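Local coordinates for protein putative fimbrium tip subunit Fim1C (Bacteroides ovatus, PDB 4EPS) that is probably a component of the fimbrium tip, part of the filamentous surface appendages that mediate cell adhesion and biofilm formation, at residues V162-A176 / R254-L268. Residues are numbered along the deposited sequence; the frame is centred on the assembly and turned at random.
With SO4 (sulfate ion), chain F.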
loop_
_atom_site.group_PDB
_atom_site.type_symbol
_atom_site.label_atom_id
_atom_site.label_comp_id
_atom_site.label_asym_id
_atom_site.label_seq_id
_atom_site.Cartn_x
_atom_site.Cartn_y
_atom_site.Cartn_z
ATOM N N VAL A 162 -35.955 10.848 9.334
ATOM C CA VAL A 162 -35.276 9.616 8.943
ATOM C C VAL A 162 -33.945 10.049 8.306
ATOM O O VAL A 162 -33.944 10.897 7.407
ATOM C CB VAL A 162 -36.131 8.734 7.972
ATOM C CG1 VAL A 162 -35.272 7.685 7.224
ATOM C CG2 VAL A 162 -37.267 8.041 8.713
ATOM N N VAL A 163 -32.837 9.441 8.722
ATOM C CA VAL A 163 -31.524 9.693 8.100
ATOM C C VAL A 163 -31.017 8.333 7.599
ATOM O O VAL A 163 -31.019 7.382 8.385
ATOM C CB VAL A 163 -30.500 10.385 9.044
ATOM C CG1 VAL A 163 -29.153 10.584 8.325
ATOM C CG2 VAL A 163 -31.049 11.740 9.540
ATOM N N VAL A 164 -30.639 8.232 6.305
ATOM C CA VAL A 164 -30.137 6.974 5.741
ATOM C C VAL A 164 -28.686 7.177 5.294
ATOM O O VAL A 164 -28.407 8.074 4.504
ATOM C CB VAL A 164 -30.999 6.409 4.569
ATOM C CG1 VAL A 164 -30.501 5.018 4.149
ATOM C CG2 VAL A 164 -32.488 6.381 4.914
ATOM N N LYS A 165 -27.782 6.308 5.772
ATOM C CA LYS A 165 -26.376 6.304 5.364
ATOM C C LYS A 165 -26.101 5.006 4.599
ATOM O O LYS A 165 -25.979 3.940 5.212
ATOM C CB LYS A 165 -25.452 6.434 6.603
ATOM C CG LYS A 165 -23.965 6.565 6.253
ATOM C CD LYS A 165 -23.671 7.919 5.660
ATOM C CE LYS A 165 -22.190 8.127 5.483
ATOM N NZ LYS A 165 -21.959 9.333 4.665
ATOM N N LEU A 166 -26.017 5.086 3.260
ATOM C CA LEU A 166 -25.736 3.895 2.463
ATOM C C LEU A 166 -24.211 3.577 2.504
ATOM O O LEU A 166 -23.421 4.449 2.866
ATOM C CB LEU A 166 -26.228 4.070 1.019
ATOM C CG LEU A 166 -27.758 4.257 0.839
ATOM C CD1 LEU A 166 -28.072 4.485 -0.643
ATOM C CD2 LEU A 166 -28.541 3.073 1.412
ATOM N N PRO A 167 -23.779 2.348 2.174
ATOM C CA PRO A 167 -22.334 2.078 2.179
ATOM C C PRO A 167 -21.599 2.921 1.125
ATOM O O PRO A 167 -22.132 3.229 0.057
ATOM C CB PRO A 167 -22.231 0.585 1.839
ATOM C CG PRO A 167 -23.516 0.214 1.241
ATOM C CD PRO A 167 -24.558 1.149 1.761
ATOM N N SER A 168 -20.402 3.377 1.479
ATOM C CA SER A 168 -19.545 4.140 0.568
ATOM C C SER A 168 -18.101 3.778 0.879
ATOM O O SER A 168 -17.813 3.306 1.979
ATOM C CB SER A 168 -19.791 5.643 0.662
ATOM O OG SER A 168 -19.526 6.173 1.953
ATOM N N THR A 169 -17.207 3.942 -0.098
ATOM C CA THR A 169 -15.811 3.561 0.108
ATOM C C THR A 169 -14.863 4.632 -0.393
ATOM O O THR A 169 -14.832 4.925 -1.582
ATOM C CB THR A 169 -15.500 2.233 -0.602
ATOM O OG1 THR A 169 -16.407 1.245 -0.153
ATOM C CG2 THR A 169 -14.025 1.745 -0.343
ATOM N N ARG A 170 -14.088 5.206 0.512
ATOM C CA ARG A 170 -13.047 6.121 0.083
ATOM C C ARG A 170 -11.862 5.274 -0.412
ATOM O O ARG A 170 -11.459 4.323 0.261
ATOM C CB ARG A 170 -12.621 7.059 1.216
ATOM C CG ARG A 170 -11.356 7.834 0.858
ATOM C CD ARG A 170 -10.809 8.600 2.011
ATOM N NE ARG A 170 -9.727 9.479 1.561
ATOM C CZ ARG A 170 -8.991 10.215 2.382
ATOM N NH1 ARG A 170 -9.190 10.159 3.693
ATOM N NH2 ARG A 170 -8.033 10.997 1.902
ATOM N N TYR A 171 -11.332 5.605 -1.590
ATOM C CA TYR A 171 -10.121 4.970 -2.104
ATOM C C TYR A 171 -8.964 5.921 -1.931
ATOM O O TYR A 171 -9.023 7.055 -2.398
ATOM C CB TYR A 171 -10.250 4.596 -3.599
ATOM C CG TYR A 171 -11.059 3.352 -3.847
ATOM C CD1 TYR A 171 -12.451 3.380 -3.797
ATOM C CD2 TYR A 171 -10.437 2.134 -4.114
ATOM C CE1 TYR A 171 -13.204 2.227 -3.985
ATOM C CE2 TYR A 171 -11.184 0.973 -4.316
ATOM C CZ TYR A 171 -12.571 1.032 -4.264
ATOM O OH TYR A 171 -13.345 -0.083 -4.438
ATOM N N ILE A 172 -7.932 5.486 -1.233
ATOM C CA ILE A 172 -6.672 6.235 -1.170
ATOM C C ILE A 172 -5.807 5.555 -2.246
ATOM O O ILE A 172 -5.290 4.463 -2.020
ATOM C CB ILE A 172 -6.043 6.227 0.241
ATOM C CG1 ILE A 172 -6.984 6.943 1.271
ATOM C CG2 ILE A 172 -4.628 6.849 0.231
ATOM C CD1 ILE A 172 -6.798 6.475 2.736
ATOM N N PHE A 173 -5.723 6.163 -3.422
ATOM C CA PHE A 173 -4.935 5.586 -4.517
ATOM C C PHE A 173 -3.467 5.852 -4.291
ATOM O O PHE A 173 -3.082 6.979 -3.941
ATOM C CB PHE A 173 -5.379 6.152 -5.862
ATOM C CG PHE A 173 -6.766 5.700 -6.255
ATOM C CD1 PHE A 173 -7.082 4.349 -6.317
ATOM C CD2 PHE A 173 -7.748 6.631 -6.581
ATOM C CE1 PHE A 173 -8.357 3.935 -6.703
ATOM C CE2 PHE A 173 -9.014 6.214 -7.006
ATOM C CZ PHE A 173 -9.305 4.877 -7.069
ATOM N N THR A 174 -2.648 4.792 -4.440
ATOM C CA THR A 174 -1.212 4.876 -4.205
ATOM C C THR A 174 -0.414 4.352 -5.389
ATOM O O THR A 174 -0.969 3.750 -6.299
ATOM C CB THR A 174 -0.817 4.044 -2.957
ATOM O OG1 THR A 174 -0.940 2.649 -3.272
ATOM C CG2 THR A 174 -1.601 4.426 -1.685
ATOM N N ASP A 175 0.900 4.570 -5.342
ATOM C CA ASP A 175 1.840 3.983 -6.281
ATOM C C ASP A 175 2.199 2.618 -5.668
ATOM O O ASP A 175 1.638 2.251 -4.617
ATOM C CB ASP A 175 3.080 4.906 -6.489
ATOM C CG ASP A 175 4.006 5.109 -5.292
ATOM O OD1 ASP A 175 3.774 4.471 -4.219
ATOM O OD2 ASP A 175 4.939 5.944 -5.397
ATOM N N ALA A 176 3.139 1.893 -6.277
ATOM C CA ALA A 176 3.542 0.558 -5.812
ATOM C C ALA A 176 4.201 0.574 -4.443
ATOM O O ALA A 176 4.201 -0.454 -3.762
ATOM C CB ALA A 176 4.497 -0.067 -6.832
ATOM N N ARG A 254 -31.027 7.506 12.633
ATOM C CA ARG A 254 -30.083 7.274 11.544
ATOM C C ARG A 254 -29.942 5.780 11.287
ATOM O O ARG A 254 -29.604 5.021 12.194
ATOM C CB ARG A 254 -28.712 7.915 11.815
ATOM C CG ARG A 254 -27.712 7.686 10.672
ATOM C CD ARG A 254 -26.354 8.318 10.948
ATOM N NE ARG A 254 -26.235 9.667 10.382
ATOM C CZ ARG A 254 -26.117 10.783 11.101
ATOM N NH1 ARG A 254 -26.095 10.727 12.428
ATOM N NH2 ARG A 254 -26.009 11.958 10.499
ATOM N N PHE A 255 -30.211 5.368 10.054
ATOM C CA PHE A 255 -30.067 3.970 9.639
ATOM C C PHE A 255 -28.745 3.843 8.888
ATOM O O PHE A 255 -28.608 4.433 7.816
ATOM C CB PHE A 255 -31.222 3.545 8.737
ATOM C CG PHE A 255 -32.574 3.554 9.404
ATOM C CD1 PHE A 255 -33.045 2.425 10.077
ATOM C CD2 PHE A 255 -33.389 4.682 9.346
ATOM C CE1 PHE A 255 -34.313 2.416 10.670
ATOM C CE2 PHE A 255 -34.671 4.668 9.930
ATOM C CZ PHE A 255 -35.120 3.536 10.588
ATOM N N VAL A 256 -27.780 3.103 9.448
ATOM C CA VAL A 256 -26.470 2.886 8.791
ATOM C C VAL A 256 -26.563 1.538 8.062
ATOM O O VAL A 256 -26.742 0.501 8.690
ATOM C CB VAL A 256 -25.287 2.963 9.788
ATOM C CG1 VAL A 256 -23.948 2.647 9.091
ATOM C CG2 VAL A 256 -25.234 4.347 10.460
ATOM N N VAL A 257 -26.504 1.573 6.734
ATOM C CA VAL A 257 -26.695 0.374 5.924
ATOM C C VAL A 257 -25.342 -0.240 5.567
ATOM O O VAL A 257 -24.474 0.437 5.023
ATOM C CB VAL A 257 -27.528 0.700 4.648
ATOM C CG1 VAL A 257 -27.708 -0.543 3.761
ATOM C CG2 VAL A 257 -28.893 1.318 5.027
ATOM N N ASP A 258 -25.193 -1.530 5.860
ATOM C CA ASP A 258 -23.998 -2.326 5.544
ATOM C C ASP A 258 -22.661 -1.584 5.873
ATOM O O ASP A 258 -21.757 -1.525 5.048
ATOM C CB ASP A 258 -24.030 -2.780 4.057
ATOM C CG ASP A 258 -22.987 -3.864 3.726
ATOM O OD1 ASP A 258 -22.659 -4.672 4.625
ATOM O OD2 ASP A 258 -22.463 -3.856 2.595
ATOM N N GLY A 259 -22.562 -1.041 7.083
ATOM C CA GLY A 259 -21.335 -0.408 7.558
ATOM C C GLY A 259 -21.111 1.044 7.217
ATOM O O GLY A 259 -20.210 1.663 7.781
ATOM N N GLY A 260 -21.931 1.600 6.332
ATOM C CA GLY A 260 -21.812 2.998 5.960
ATOM C C GLY A 260 -20.460 3.300 5.328
ATOM O O GLY A 260 -19.961 2.521 4.511
ATOM N N TYR A 261 -19.848 4.405 5.733
ATOM C CA TYR A 261 -18.577 4.852 5.144
ATOM C C TYR A 261 -17.374 4.022 5.606
ATOM O O TYR A 261 -17.198 3.757 6.803
ATOM C CB TYR A 261 -18.354 6.323 5.497
ATOM C CG TYR A 261 -17.024 6.902 5.061
ATOM C CD1 TYR A 261 -16.835 7.364 3.762
ATOM C CD2 TYR A 261 -15.967 7.032 5.965
ATOM C CE1 TYR A 261 -15.631 7.953 3.371
ATOM C CE2 TYR A 261 -14.762 7.622 5.586
ATOM C CZ TYR A 261 -14.617 8.121 4.305
ATOM O OH TYR A 261 -13.449 8.735 3.952
ATOM N N LYS A 262 -16.502 3.652 4.651
ATOM C CA LYS A 262 -15.270 2.950 5.024
ATOM C C LYS A 262 -14.143 3.444 4.108
ATOM O O LYS A 262 -14.428 4.072 3.082
ATOM C CB LYS A 262 -15.423 1.416 4.976
ATOM C CG LYS A 262 -15.380 0.819 3.564
ATOM C CD LYS A 262 -15.523 -0.701 3.621
ATOM C CE LYS A 262 -15.056 -1.383 2.354
ATOM N NZ LYS A 262 -15.933 -1.071 1.191
ATOM N N GLU A 263 -12.876 3.181 4.485
ATOM C CA GLU A 263 -11.732 3.621 3.670
ATOM C C GLU A 263 -10.849 2.447 3.305
ATOM O O GLU A 263 -10.641 1.543 4.127
ATOM C CB GLU A 263 -10.874 4.656 4.438
ATOM C CG GLU A 263 -11.610 5.903 4.918
ATOM C CD GLU A 263 -10.722 7.052 5.381
ATOM O OE1 GLU A 263 -9.504 6.827 5.574
ATOM O OE2 GLU A 263 -11.233 8.193 5.481
ATOM N N VAL A 264 -10.332 2.446 2.067
ATOM C CA VAL A 264 -9.398 1.419 1.606
ATOM C C VAL A 264 -8.214 2.081 0.888
ATOM O O VAL A 264 -8.289 3.232 0.476
ATOM C CB VAL A 264 -10.046 0.338 0.667
ATOM C CG1 VAL A 264 -11.225 -0.390 1.327
ATOM C CG2 VAL A 264 -10.452 0.930 -0.687
ATOM N N THR A 265 -7.149 1.321 0.709
ATOM C CA THR A 265 -6.018 1.805 -0.087
ATOM C C THR A 265 -5.902 0.915 -1.309
ATOM O O THR A 265 -6.237 -0.265 -1.260
ATOM C CB THR A 265 -4.687 1.890 0.681
ATOM O OG1 THR A 265 -4.316 0.594 1.148
ATOM C CG2 THR A 265 -4.706 2.930 1.795
ATOM N N HIS A 266 -5.434 1.488 -2.416
ATOM C CA HIS A 266 -5.344 0.704 -3.635
ATOM C C HIS A 266 -4.226 1.200 -4.527
ATOM O O HIS A 266 -4.185 2.382 -4.869
ATOM C CB HIS A 266 -6.694 0.731 -4.410
ATOM C CG HIS A 266 -6.643 -0.028 -5.711
ATOM N ND1 HIS A 266 -6.654 -1.424 -5.737
ATOM C CD2 HIS A 266 -6.507 0.437 -6.979
ATOM C CE1 HIS A 266 -6.538 -1.768 -7.022
ATOM N NE2 HIS A 266 -6.438 -0.685 -7.812
ATOM N N HIS A 267 -3.363 0.284 -4.957
ATOM C CA HIS A 267 -2.311 0.596 -5.950
ATOM C C HIS A 267 -2.976 0.764 -7.315
ATOM O O HIS A 267 -3.373 -0.225 -7.941
ATOM C CB HIS A 267 -1.228 -0.498 -5.998
ATOM C CG HIS A 267 -0.171 -0.257 -7.062
ATOM N ND1 HIS A 267 0.635 -1.286 -7.508
ATOM C CD2 HIS A 267 0.207 0.897 -7.679
ATOM C CE1 HIS A 267 1.455 -0.747 -8.414
ATOM N NE2 HIS A 267 1.232 0.560 -8.557
ATOM N N LEU A 268 -3.143 2.018 -7.751
ATOM C CA LEU A 268 -3.863 2.304 -9.002
ATOM C C LEU A 268 -2.953 2.023 -10.212
ATOM O O LEU A 268 -1.881 2.604 -10.342
ATOM C CB LEU A 268 -4.375 3.770 -9.002
ATOM C CG LEU A 268 -5.237 4.228 -10.204
ATOM C CD1 LEU A 268 -6.553 3.385 -10.320
ATOM C CD2 LEU A 268 -5.592 5.726 -10.067
HETATM S S SO4 F . 4.073 2.184 -10.114
HETATM O O1 SO4 F . 3.300 1.029 -10.556
HETATM O O2 SO4 F . 5.403 1.715 -9.767
HETATM O O3 SO4 F . 4.160 3.117 -11.225
HETATM O O4 SO4 F . 3.522 2.803 -8.963
HETATM O O HOH W 1 0.090 4.085 -9.369
#
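Phe173 has Leu268 on one ring face, its CD2 4.2 Å from the ring centroid in a CH-pi contact, while Tyr171 CB lies over the opposite face and His266 O sits at the edge. The Tyr171 ring takes Val264 CG2 over one face, 3.8 Å from its centroid. Around the His267 ring, Ala176 N lies over a face and an oxygen of a sulfate, probably from the crystallisation liquor, at the edge; NE2 donates to sulfate O1 at 2.9 Å, and Ala176 N binds O4. At chi1 177°, CG of His267 stands opposite the backbone N, which lays the imidazole along the 174-176 backbone, and ND1 pairs with His267 of the second subunit. A leucine here would probably leave the sulfate without its NE2 donor and that ND1 without its mate. On the Tyr261 side of the ribbon, Glu263 OE2 accepts Tyr261 OH at 2.7 Å. It also forms a salt bridge with Arg170 NH1 at 3.4 Å, a weak hydrogen bond at the guanidinium edge. On the other side, Lys262 NZ reaches Thr169 OG1 at 2.7 Å. Two parallel ladders of this fimbrillin-like region, 163-165 with 254-256 and 168-174 with 261-267, flank the type I' turn Val257-Gly260, which absorbs a two-residue shift. Strand 148-174 also pairs antiparallel with strands 217-222 and 187-190, and its 174-176 end meets the second subunit.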